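Side-chain contacts in periplasmic cell division protein (SufI) (Aquifex aeolicus, PDB 6SYY), which probably couples the oxidation of its substrates to the reduction of oxygen at copper centres, as multicopper oxidases with four copper ions do: residues P125-G130 and D423-K428; H131-V136 and M520-V525; L463-G468 and A472-W477. All coordinates share one frame; numbering follows the deposited sequence.

Contact 1: residues P125-G130 and D423-K428; sequences PWKSDG and DINNPK
The indole of W126 meets I424 with the edge of its six-membered ring. I424 O lies near the ring plane, 3.2 Å from W126 CH2. One face of the indole, near NE1 at its rim, carries K127 CG, 3.8 Å above the plane. N425 is placed differently: its OD1 comes in obliquely, 4.1 Å from W126 CZ2. The amide plane of N425 stands almost upright to the indole, 88° from it.

I424 O has no hydrogen-bonding partner in the model, although this contact buries it. The aromatic C-H edge is what it faces here. W126 reaches the carbonyl with CG set between the backbone N and the carbonyl carbon (chi1 76°). K127 runs fully extended beyond CG and crosses N425 at about a right angle. Its NZ gives a weak hydrogen bond to N425 OD1 at 3.4 Å. CE lies as near to that oxygen, so contact is made by the whole end of the lysine.

The 423-428 segment is held in shape by D423. Its OD1 accepts from N425 N at 3.0 Å, and its OD2 accepts from N426 ND2 at 2.9 Å. Both donors lie above the carboxylate plane. The second bond is nearly straight, at 169°.

Three residues on from the tryptophan, D129 bonds to two copper-ligand histidines: its O to H118 ND1 and its OD2 to H456 ND1. The 126-128 segment is a 3-10 turn. D423 OD1 to N425 N makes an Asx turn, nested in a type I beta turn from D423 to N426. The two loops lie in the first and last cupredoxin domains, whose interface holds the trinuclear copper cluster in multicopper oxidases; the W126 side chain is about 11 Å from a copper ion.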
loop_
_atom_site.group_PDB
_atom_site.type_symbol
_atom_site.label_atom_id
_atom_site.label_comp_id
_atom_site.label_asym_id
_atom_site.label_seq_id
_atom_site.Cartn_x
_atom_site.Cartn_y
_atom_site.Cartn_z
ATOM N N PRO A 125 -10.728 -14.858 -3.926
ATOM C CA PRO A 125 -10.366 -15.941 -4.845
ATOM C C PRO A 125 -9.408 -15.390 -5.889
ATOM O O PRO A 125 -9.573 -14.270 -6.375
ATOM C CB PRO A 125 -11.707 -16.366 -5.457
ATOM C CG PRO A 125 -12.749 -15.830 -4.525
ATOM C CD PRO A 125 -12.173 -14.573 -3.945
ATOM N N TRP A 126 -8.382 -16.176 -6.215
ATOM C CA TRP A 126 -7.240 -15.601 -6.915
ATOM C C TRP A 126 -7.573 -15.188 -8.342
ATOM O O TRP A 126 -6.910 -14.300 -8.887
ATOM C CB TRP A 126 -6.066 -16.573 -6.889
ATOM C CG TRP A 126 -6.175 -17.713 -7.833
ATOM C CD1 TRP A 126 -6.991 -18.799 -7.721
ATOM C CD2 TRP A 126 -5.416 -17.900 -9.029
ATOM N NE1 TRP A 126 -6.791 -19.648 -8.782
ATOM C CE2 TRP A 126 -5.826 -19.118 -9.598
ATOM C CE3 TRP A 126 -4.426 -17.152 -9.675
ATOM C CZ2 TRP A 126 -5.285 -19.606 -10.782
ATOM C CZ3 TRP A 126 -3.889 -17.637 -10.850
ATOM C CH2 TRP A 126 -4.320 -18.852 -11.392
ATOM N N LYS A 127 -8.595 -15.785 -8.952
ATOM C CA LYS A 127 -9.042 -15.293 -10.248
ATOM C C LYS A 127 -9.770 -13.961 -10.133
ATOM O O LYS A 127 -10.048 -13.331 -11.160
ATOM C CB LYS A 127 -9.926 -16.346 -10.920
ATOM C CG LYS A 127 -9.219 -17.684 -11.046
ATOM C CD LYS A 127 -10.119 -18.801 -11.538
ATOM C CE LYS A 127 -9.328 -20.101 -11.661
ATOM N NZ LYS A 127 -10.164 -21.237 -12.133
ATOM N N SER A 128 -10.077 -13.518 -8.912
ATOM C CA SER A 128 -10.636 -12.198 -8.661
ATOM C C SER A 128 -9.623 -11.266 -8.020
ATOM O O SER A 128 -9.977 -10.142 -7.648
ATOM C CB SER A 128 -11.874 -12.299 -7.768
ATOM O OG SER A 128 -12.884 -13.088 -8.371
ATOM N N ASP A 129 -8.371 -11.707 -7.890
ATOM C CA ASP A 129 -7.346 -10.988 -7.142
ATOM C C ASP A 129 -6.496 -10.077 -8.017
ATOM O O ASP A 129 -5.947 -9.087 -7.518
ATOM C CB ASP A 129 -6.445 -11.995 -6.414
ATOM C CG ASP A 129 -5.308 -11.332 -5.661
ATOM O OD1 ASP A 129 -5.581 -10.448 -4.820
ATOM O OD2 ASP A 129 -4.142 -11.707 -5.905
ATOM N N GLY A 130 -6.375 -10.380 -9.307
ATOM C CA GLY A 130 -5.546 -9.579 -10.185
ATOM C C GLY A 130 -4.157 -10.153 -10.367
ATOM O O GLY A 130 -3.154 -9.458 -10.189
ATOM N N ASP A 423 -0.332 -24.689 -17.739
ATOM C CA ASP A 423 -1.703 -24.618 -17.237
ATOM C C ASP A 423 -1.723 -23.571 -16.130
ATOM O O ASP A 423 -1.160 -23.801 -15.054
ATOM C CB ASP A 423 -2.162 -25.985 -16.721
ATOM C CG ASP A 423 -3.563 -25.959 -16.129
ATOM O OD1 ASP A 423 -4.273 -24.939 -16.271
ATOM O OD2 ASP A 423 -3.953 -26.975 -15.517
ATOM N N ILE A 424 -2.362 -22.424 -16.381
ATOM C CA ILE A 424 -2.335 -21.358 -15.382
ATOM C C ILE A 424 -3.098 -21.752 -14.124
ATOM O O ILE A 424 -2.920 -21.123 -13.075
ATOM C CB ILE A 424 -2.879 -20.027 -15.941
ATOM C CG1 ILE A 424 -4.402 -20.053 -16.048
ATOM C CG2 ILE A 424 -2.253 -19.711 -17.289
ATOM C CD1 ILE A 424 -5.007 -18.679 -16.234
ATOM N N ASN A 425 -3.936 -22.789 -14.194
ATOM C CA ASN A 425 -4.608 -23.294 -13.006
ATOM C C ASN A 425 -3.710 -24.183 -12.155
ATOM O O ASN A 425 -4.017 -24.405 -10.978
ATOM C CB ASN A 425 -5.866 -24.066 -13.399
ATOM C CG ASN A 425 -6.932 -23.174 -13.986
ATOM O OD1 ASN A 425 -7.195 -22.081 -13.480
ATOM N ND2 ASN A 425 -7.554 -23.632 -15.065
ATOM N N ASN A 426 -2.619 -24.699 -12.717
ATOM C CA ASN A 426 -1.658 -25.515 -11.973
ATOM C C ASN A 426 -0.245 -25.103 -12.364
ATOM O O ASN A 426 0.499 -25.869 -12.989
ATOM C CB ASN A 426 -1.901 -27.004 -12.226
ATOM C CG ASN A 426 -3.267 -27.455 -11.749
ATOM O OD1 ASN A 426 -3.462 -27.740 -10.565
ATOM N ND2 ASN A 426 -4.224 -27.513 -12.666
ATOM N N PRO A 427 0.167 -23.884 -11.996
ATOM C CA PRO A 427 1.496 -23.410 -12.386
ATOM C C PRO A 427 2.567 -23.864 -11.413
ATOM O O PRO A 427 2.272 -24.530 -10.416
ATOM C CB PRO A 427 1.332 -21.891 -12.351
ATOM C CG PRO A 427 0.416 -21.697 -11.165
ATOM C CD PRO A 427 -0.534 -22.886 -11.163
ATOM N N LYS A 428 3.815 -23.501 -11.693
ATOM C CA LYS A 428 4.872 -23.696 -10.714
ATOM C C LYS A 428 4.581 -22.864 -9.470
ATOM O O LYS A 428 4.133 -21.717 -9.561
ATOM C CB LYS A 428 6.229 -23.313 -11.313
ATOM C CG LYS A 428 7.399 -23.484 -10.363
ATOM C CD LYS A 428 8.742 -23.278 -11.051
ATOM C CE LYS A 428 9.880 -23.372 -10.034
ATOM N NZ LYS A 428 11.232 -23.421 -10.660
#

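Contact 2: residues H131-V136 and M520-V525; sequences HPYYAV and MVNYRV
H131 and N522 have the nearest CA atoms across the contact, 9.8 Å apart, where the 3-10 turn 132-134 approaches strand 520-525. Side chains span the gap. The amide of N522 is gripped at both ends. Its OD1 accepts from H131 NE2 at 2.9 Å in a nearly straight bond (165°), with the oxygen in the imidazole plane. Its ND2 donates to Y133 OH at 2.8 Å, with that oxygen in the amide plane.

H131 reaches the strand because its CG points opposite the backbone N (chi1 -169°). Its CE1 lies 3.2 Å above the centre of the Y133 ring, so the imidazole points its CE1 corner at the face of that ring, the planes being well inclined. P132 CG touches M520 SD at 4.4 Å. M520 also packs on the copper ligand H508.

N522 ND2 has a second acceptor in K428 O, and Y133 OH bonds to Y418 O. Both N-H groups of the amide may therefore be used, which probably fixes which end of the amide is oxygen and which nitrogen. H131 ND1 accepts from Y133 N at 3.0 Å. Donation from NE2 and acceptance at ND1 are consistent with a neutral imidazole protonated on NE2.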
loop_
_atom_site.group_PDB
_atom_site.type_symbol
_atom_site.label_atom_id
_atom_site.label_comp_id
_atom_site.label_asym_id
_atom_site.label_seq_id
_atom_site.Cartn_x
_atom_site.Cartn_y
_atom_site.Cartn_z
ATOM N N HIS A 131 -4.092 -11.426 -10.722
ATOM C CA HIS A 131 -2.828 -12.104 -10.959
ATOM C C HIS A 131 -2.338 -11.816 -12.379
ATOM O O HIS A 131 -3.146 -11.659 -13.298
ATOM C CB HIS A 131 -2.996 -13.608 -10.752
ATOM C CG HIS A 131 -1.707 -14.368 -10.713
ATOM N ND1 HIS A 131 -1.003 -14.699 -11.850
ATOM C CD2 HIS A 131 -0.998 -14.869 -9.674
ATOM C CE1 HIS A 131 0.089 -15.363 -11.514
ATOM N NE2 HIS A 131 0.111 -15.486 -10.200
ATOM N N PRO A 132 -1.018 -11.733 -12.581
ATOM C CA PRO A 132 -0.505 -11.416 -13.926
ATOM C C PRO A 132 -0.943 -12.391 -15.008
ATOM O O PRO A 132 -1.026 -11.991 -16.176
ATOM C CB PRO A 132 1.018 -11.445 -13.730
ATOM C CG PRO A 132 1.224 -11.182 -12.299
ATOM C CD PRO A 132 0.058 -11.770 -11.574
ATOM N N TYR A 133 -1.225 -13.655 -14.663
ATOM C CA TYR A 133 -1.682 -14.613 -15.667
ATOM C C TYR A 133 -2.954 -14.143 -16.360
ATOM O O TYR A 133 -3.193 -14.493 -17.519
ATOM C CB TYR A 133 -1.935 -15.987 -15.037
ATOM C CG TYR A 133 -0.707 -16.695 -14.512
ATOM C CD1 TYR A 133 0.566 -16.326 -14.925
ATOM C CD2 TYR A 133 -0.824 -17.740 -13.606
ATOM C CE1 TYR A 133 1.688 -16.971 -14.444
ATOM C CE2 TYR A 133 0.292 -18.394 -13.121
ATOM C CZ TYR A 133 1.546 -18.005 -13.543
ATOM O OH TYR A 133 2.664 -18.650 -13.059
ATOM N N TYR A 134 -3.776 -13.353 -15.669
ATOM C CA TYR A 134 -5.079 -12.931 -16.160
ATOM C C TYR A 134 -5.055 -11.560 -16.816
ATOM O O TYR A 134 -6.118 -11.043 -17.176
ATOM C CB TYR A 134 -6.093 -12.942 -15.016
ATOM C CG TYR A 134 -6.451 -14.337 -14.594
ATOM C CD1 TYR A 134 -7.265 -15.130 -15.393
ATOM C CD2 TYR A 134 -5.967 -14.874 -13.412
ATOM C CE1 TYR A 134 -7.596 -16.417 -15.026
ATOM C CE2 TYR A 134 -6.291 -16.166 -13.033
ATOM C CZ TYR A 134 -7.107 -16.932 -13.846
ATOM O OH TYR A 134 -7.437 -18.220 -13.486
ATOM N N ALA A 135 -3.880 -10.955 -16.965
ATOM C CA ALA A 135 -3.789 -9.651 -17.602
ATOM C C ALA A 135 -4.409 -9.700 -18.992
ATOM O O ALA A 135 -4.280 -10.692 -19.715
ATOM C CB ALA A 135 -2.331 -9.199 -17.683
ATOM N N VAL A 136 -5.105 -8.629 -19.355
ATOM C CA VAL A 136 -5.819 -8.558 -20.622
ATOM C C VAL A 136 -5.144 -7.524 -21.511
ATOM O O VAL A 136 -4.506 -6.578 -21.031
ATOM C CB VAL A 136 -7.310 -8.222 -20.414
ATOM C CG1 VAL A 136 -7.965 -9.274 -19.544
ATOM C CG2 VAL A 136 -7.463 -6.844 -19.790
ATOM N N MET A 520 9.511 -12.309 -7.784
ATOM C CA MET A 520 8.106 -12.661 -7.631
ATOM C C MET A 520 7.954 -14.149 -7.908
ATOM O O MET A 520 8.531 -14.658 -8.872
ATOM C CB MET A 520 7.256 -11.822 -8.597
ATOM C CG MET A 520 5.842 -12.293 -8.823
ATOM S SD MET A 520 4.968 -11.156 -9.922
ATOM C CE MET A 520 6.190 -10.879 -11.202
ATOM N N VAL A 521 7.205 -14.845 -7.051
ATOM C CA VAL A 521 6.916 -16.267 -7.220
ATOM C C VAL A 521 5.451 -16.515 -6.880
ATOM O O VAL A 521 4.772 -15.669 -6.299
ATOM C CB VAL A 521 7.811 -17.172 -6.341
ATOM C CG1 VAL A 521 9.264 -17.087 -6.766
ATOM C CG2 VAL A 521 7.650 -16.812 -4.871
ATOM N N ASN A 522 4.973 -17.699 -7.251
ATOM C CA ASN A 522 3.682 -18.188 -6.796
ATOM C C ASN A 522 3.872 -19.069 -5.570
ATOM O O ASN A 522 4.911 -19.709 -5.394
ATOM C CB ASN A 522 2.969 -19.013 -7.875
ATOM C CG ASN A 522 2.669 -18.227 -9.138
ATOM O OD1 ASN A 522 2.283 -17.061 -9.093
ATOM N ND2 ASN A 522 2.831 -18.880 -10.281
ATOM N N TYR A 523 2.850 -19.104 -4.722
ATOM C CA TYR A 523 2.676 -20.196 -3.780
ATOM C C TYR A 523 1.223 -20.646 -3.865
ATOM O O TYR A 523 0.372 -19.953 -4.429
ATOM C CB TYR A 523 3.077 -19.813 -2.340
ATOM C CG TYR A 523 2.117 -18.899 -1.618
ATOM C CD1 TYR A 523 1.183 -19.410 -0.725
ATOM C CD2 TYR A 523 2.150 -17.525 -1.814
ATOM C CE1 TYR A 523 0.300 -18.579 -0.055
ATOM C CE2 TYR A 523 1.274 -16.683 -1.145
ATOM C CZ TYR A 523 0.350 -17.217 -0.267
ATOM O OH TYR A 523 -0.527 -16.397 0.408
ATOM N N ARG A 524 0.954 -21.831 -3.330
ATOM C CA ARG A 524 -0.337 -22.481 -3.509
ATOM C C ARG A 524 -0.937 -22.831 -2.158
ATOM O O ARG A 524 -0.228 -23.283 -1.255
ATOM C CB ARG A 524 -0.195 -23.743 -4.365
ATOM C CG ARG A 524 -1.500 -24.436 -4.707
ATOM C CD ARG A 524 -1.217 -25.737 -5.454
ATOM N NE ARG A 524 -2.384 -26.613 -5.519
ATOM C CZ ARG A 524 -2.990 -26.970 -6.646
ATOM N NH1 ARG A 524 -2.533 -26.532 -7.813
ATOM N NH2 ARG A 524 -4.046 -27.771 -6.606
ATOM N N VAL A 525 -2.242 -22.615 -2.022
ATOM C CA VAL A 525 -3.009 -23.089 -0.874
ATOM C C VAL A 525 -4.164 -23.922 -1.410
ATOM O O VAL A 525 -4.973 -23.423 -2.201
ATOM C CB VAL A 525 -3.539 -21.943 0.003
ATOM C CG1 VAL A 525 -4.197 -22.512 1.257
ATOM C CG2 VAL A 525 -2.422 -20.973 0.357
#

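Contact 3: residues L463-G468 and A472-W477; sequences LERSLG and ATDLGW
A single nitrogen of R465 serves both oxygens of D474. NH1 lies 3.0 Å from D474 OD1 and equally 3.0 Å from D474 OD2. The carboxylate straddles one terminal nitrogen, rather than pairing with two. The guanidinium and carboxylate planes are only 14° apart. D474 OD1 sits at the edge of the guanidinium, near its plane. The hydrogen bond from NH1 to OD2 is bent, at 135°, and weak. The salt bridge probably owes more to charge than to a well-directed hydrogen bond.

The arginine chain bends at chi3 (68°), which turns its head across the aspartate. D474 OD2 also lies 3.3 Å from R465 CD, so the carboxylate touches the aliphatic part of the chain. The two side chains cross at about a right angle.

Both residues are buried, and both have further partners. R465 NH2 donates to I482 O and forms a salt bridge with E487. D474 OD2 accepts from R471 N, in the short link between the two segments. The arginine's charge is probably shared between D474 and E487, while D474 gains a backbone N-H. D474 takes NH1, while I482 O and E487 take NH2.

The salt bridge closes the loop that leaves strand 461-465, an edge strand of its sheet. That strand pairs with 488-495, and L463 and E464 form a classic beta bulge opposite R490. The 3-10 turn 472-474 follows, with L475 N bonded to A472 O. A472 and L475 pack on strand 282-290, and the chain then runs on to strand 480-483.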
loop_
_atom_site.group_PDB
_atom_site.type_symbol
_atom_site.label_atom_id
_atom_site.label_comp_id
_atom_site.label_asym_id
_atom_site.label_seq_id
_atom_site.Cartn_x
_atom_site.Cartn_y
_atom_site.Cartn_z
ATOM N N LEU A 463 6.359 -11.577 13.770
ATOM C CA LEU A 463 6.787 -12.171 15.025
ATOM C C LEU A 463 8.057 -11.524 15.564
ATOM O O LEU A 463 8.127 -11.198 16.753
ATOM C CB LEU A 463 7.007 -13.675 14.849
ATOM C CG LEU A 463 5.786 -14.487 14.437
ATOM C CD1 LEU A 463 6.137 -15.963 14.408
ATOM C CD2 LEU A 463 4.630 -14.221 15.380
ATOM N N GLU A 464 9.060 -11.319 14.711
ATOM C CA GLU A 464 10.392 -11.023 15.217
ATOM C C GLU A 464 11.256 -10.419 14.116
ATOM O O GLU A 464 11.140 -10.797 12.946
ATOM C CB GLU A 464 11.031 -12.304 15.769
ATOM C CG GLU A 464 12.392 -12.149 16.397
ATOM C CD GLU A 464 12.942 -13.479 16.871
ATOM O OE1 GLU A 464 12.556 -14.519 16.295
ATOM O OE2 GLU A 464 13.747 -13.488 17.825
ATOM N N ARG A 465 12.109 -9.473 14.504
ATOM C CA ARG A 465 13.133 -8.907 13.635
ATOM C C ARG A 465 14.485 -9.196 14.262
ATOM O O ARG A 465 14.660 -9.013 15.470
ATOM C CB ARG A 465 12.964 -7.392 13.450
ATOM C CG ARG A 465 11.544 -6.909 13.215
ATOM C CD ARG A 465 11.535 -5.433 12.832
ATOM N NE ARG A 465 12.131 -5.242 11.517
ATOM C CZ ARG A 465 11.436 -5.085 10.394
ATOM N NH1 ARG A 465 10.110 -5.065 10.421
ATOM N NH2 ARG A 465 12.071 -4.927 9.241
ATOM N N SER A 466 15.438 -9.649 13.451
ATOM C CA SER A 466 16.743 -9.991 14.002
ATOM C C SER A 466 17.560 -8.759 14.355
ATOM O O SER A 466 18.496 -8.861 15.154
ATOM C CB SER A 466 17.529 -10.853 13.020
ATOM O OG SER A 466 17.814 -10.127 11.838
ATOM N N LEU A 467 17.230 -7.603 13.784
ATOM C CA LEU A 467 18.052 -6.413 13.951
ATOM C C LEU A 467 17.588 -5.509 15.086
ATOM O O LEU A 467 18.362 -4.652 15.526
ATOM C CB LEU A 467 18.095 -5.614 12.643
ATOM C CG LEU A 467 19.297 -5.845 11.719
ATOM C CD1 LEU A 467 19.542 -7.326 11.469
ATOM C CD2 LEU A 467 19.102 -5.106 10.403
ATOM N N GLY A 468 16.361 -5.676 15.569
ATOM C CA GLY A 468 15.856 -4.864 16.650
ATOM C C GLY A 468 14.447 -5.247 17.049
ATOM O O GLY A 468 13.888 -6.235 16.565
ATOM N N ALA A 472 6.077 0.087 15.870
ATOM C CA ALA A 472 4.625 0.226 15.939
ATOM C C ALA A 472 3.982 -0.133 14.610
ATOM O O ALA A 472 2.916 -0.759 14.570
ATOM C CB ALA A 472 4.247 1.649 16.343
ATOM N N THR A 473 4.633 0.236 13.509
ATOM C CA THR A 473 4.138 -0.090 12.180
ATOM C C THR A 473 4.280 -1.568 11.838
ATOM O O THR A 473 3.758 -1.993 10.804
ATOM C CB THR A 473 4.866 0.758 11.138
ATOM O OG1 THR A 473 6.282 0.562 11.260
ATOM C CG2 THR A 473 4.544 2.231 11.344
ATOM N N ASP A 474 4.967 -2.356 12.667
ATOM C CA ASP A 474 5.068 -3.798 12.463
ATOM C C ASP A 474 3.931 -4.574 13.111
ATOM O O ASP A 474 3.841 -5.790 12.911
ATOM C CB ASP A 474 6.395 -4.337 13.019
ATOM C CG ASP A 474 7.587 -3.976 12.159
ATOM O OD1 ASP A 474 7.430 -3.901 10.924
ATOM O OD2 ASP A 474 8.687 -3.786 12.724
ATOM N N LEU A 475 3.075 -3.913 13.881
ATOM C CA LEU A 475 2.066 -4.597 14.669
ATOM C C LEU A 475 0.819 -4.878 13.835
ATOM O O LEU A 475 0.698 -4.466 12.679
ATOM C CB LEU A 475 1.709 -3.768 15.903
ATOM C CG LEU A 475 2.897 -3.402 16.793
ATOM C CD1 LEU A 475 2.469 -2.490 17.926
ATOM C CD2 LEU A 475 3.563 -4.658 17.340
ATOM N N GLY A 476 -0.119 -5.598 14.442
ATOM C CA GLY A 476 -1.387 -5.856 13.799
ATOM C C GLY A 476 -1.285 -6.816 12.625
ATOM O O GLY A 476 -0.320 -7.568 12.466
ATOM N N TRP A 477 -2.329 -6.784 11.799
ATOM C CA TRP A 477 -2.411 -7.603 10.593
ATOM C C TRP A 477 -1.719 -6.855 9.460
ATOM O O TRP A 477 -2.185 -5.796 9.033
ATOM C CB TRP A 477 -3.866 -7.901 10.238
ATOM C CG TRP A 477 -4.569 -8.852 11.175
ATOM C CD1 TRP A 477 -5.523 -8.537 12.103
ATOM C CD2 TRP A 477 -4.383 -10.273 11.259
ATOM N NE1 TRP A 477 -5.937 -9.673 12.762
ATOM C CE2 TRP A 477 -5.252 -10.750 12.263
ATOM C CE3 TRP A 477 -3.567 -11.186 10.583
ATOM C CZ2 TRP A 477 -5.325 -12.102 12.607
ATOM C CZ3 TRP A 477 -3.639 -12.530 10.930
ATOM C CH2 TRP A 477 -4.511 -12.972 11.931
#

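Overall arrangement
Contacts 1 and 2 are neighbours, with centres 5 Å apart. Both join the loop between strands 117-120 and 141-143 to the C-terminal part of the chain. They touch directly: N426 OD1 probably bonds to R524 NH1, and K428 O probably to N522 ND2. Contact 1 is only partly buried, and joins its loops by an aromatic edge and one weak bond. Contact 2 is buried, nearer the copper cluster, and uses short bonds between groups that are probably uncharged. Contact 3 is also buried but lies about 27 Å from contact 2, centre to centre. It is local in sequence, closes a single loop, and relies on charge.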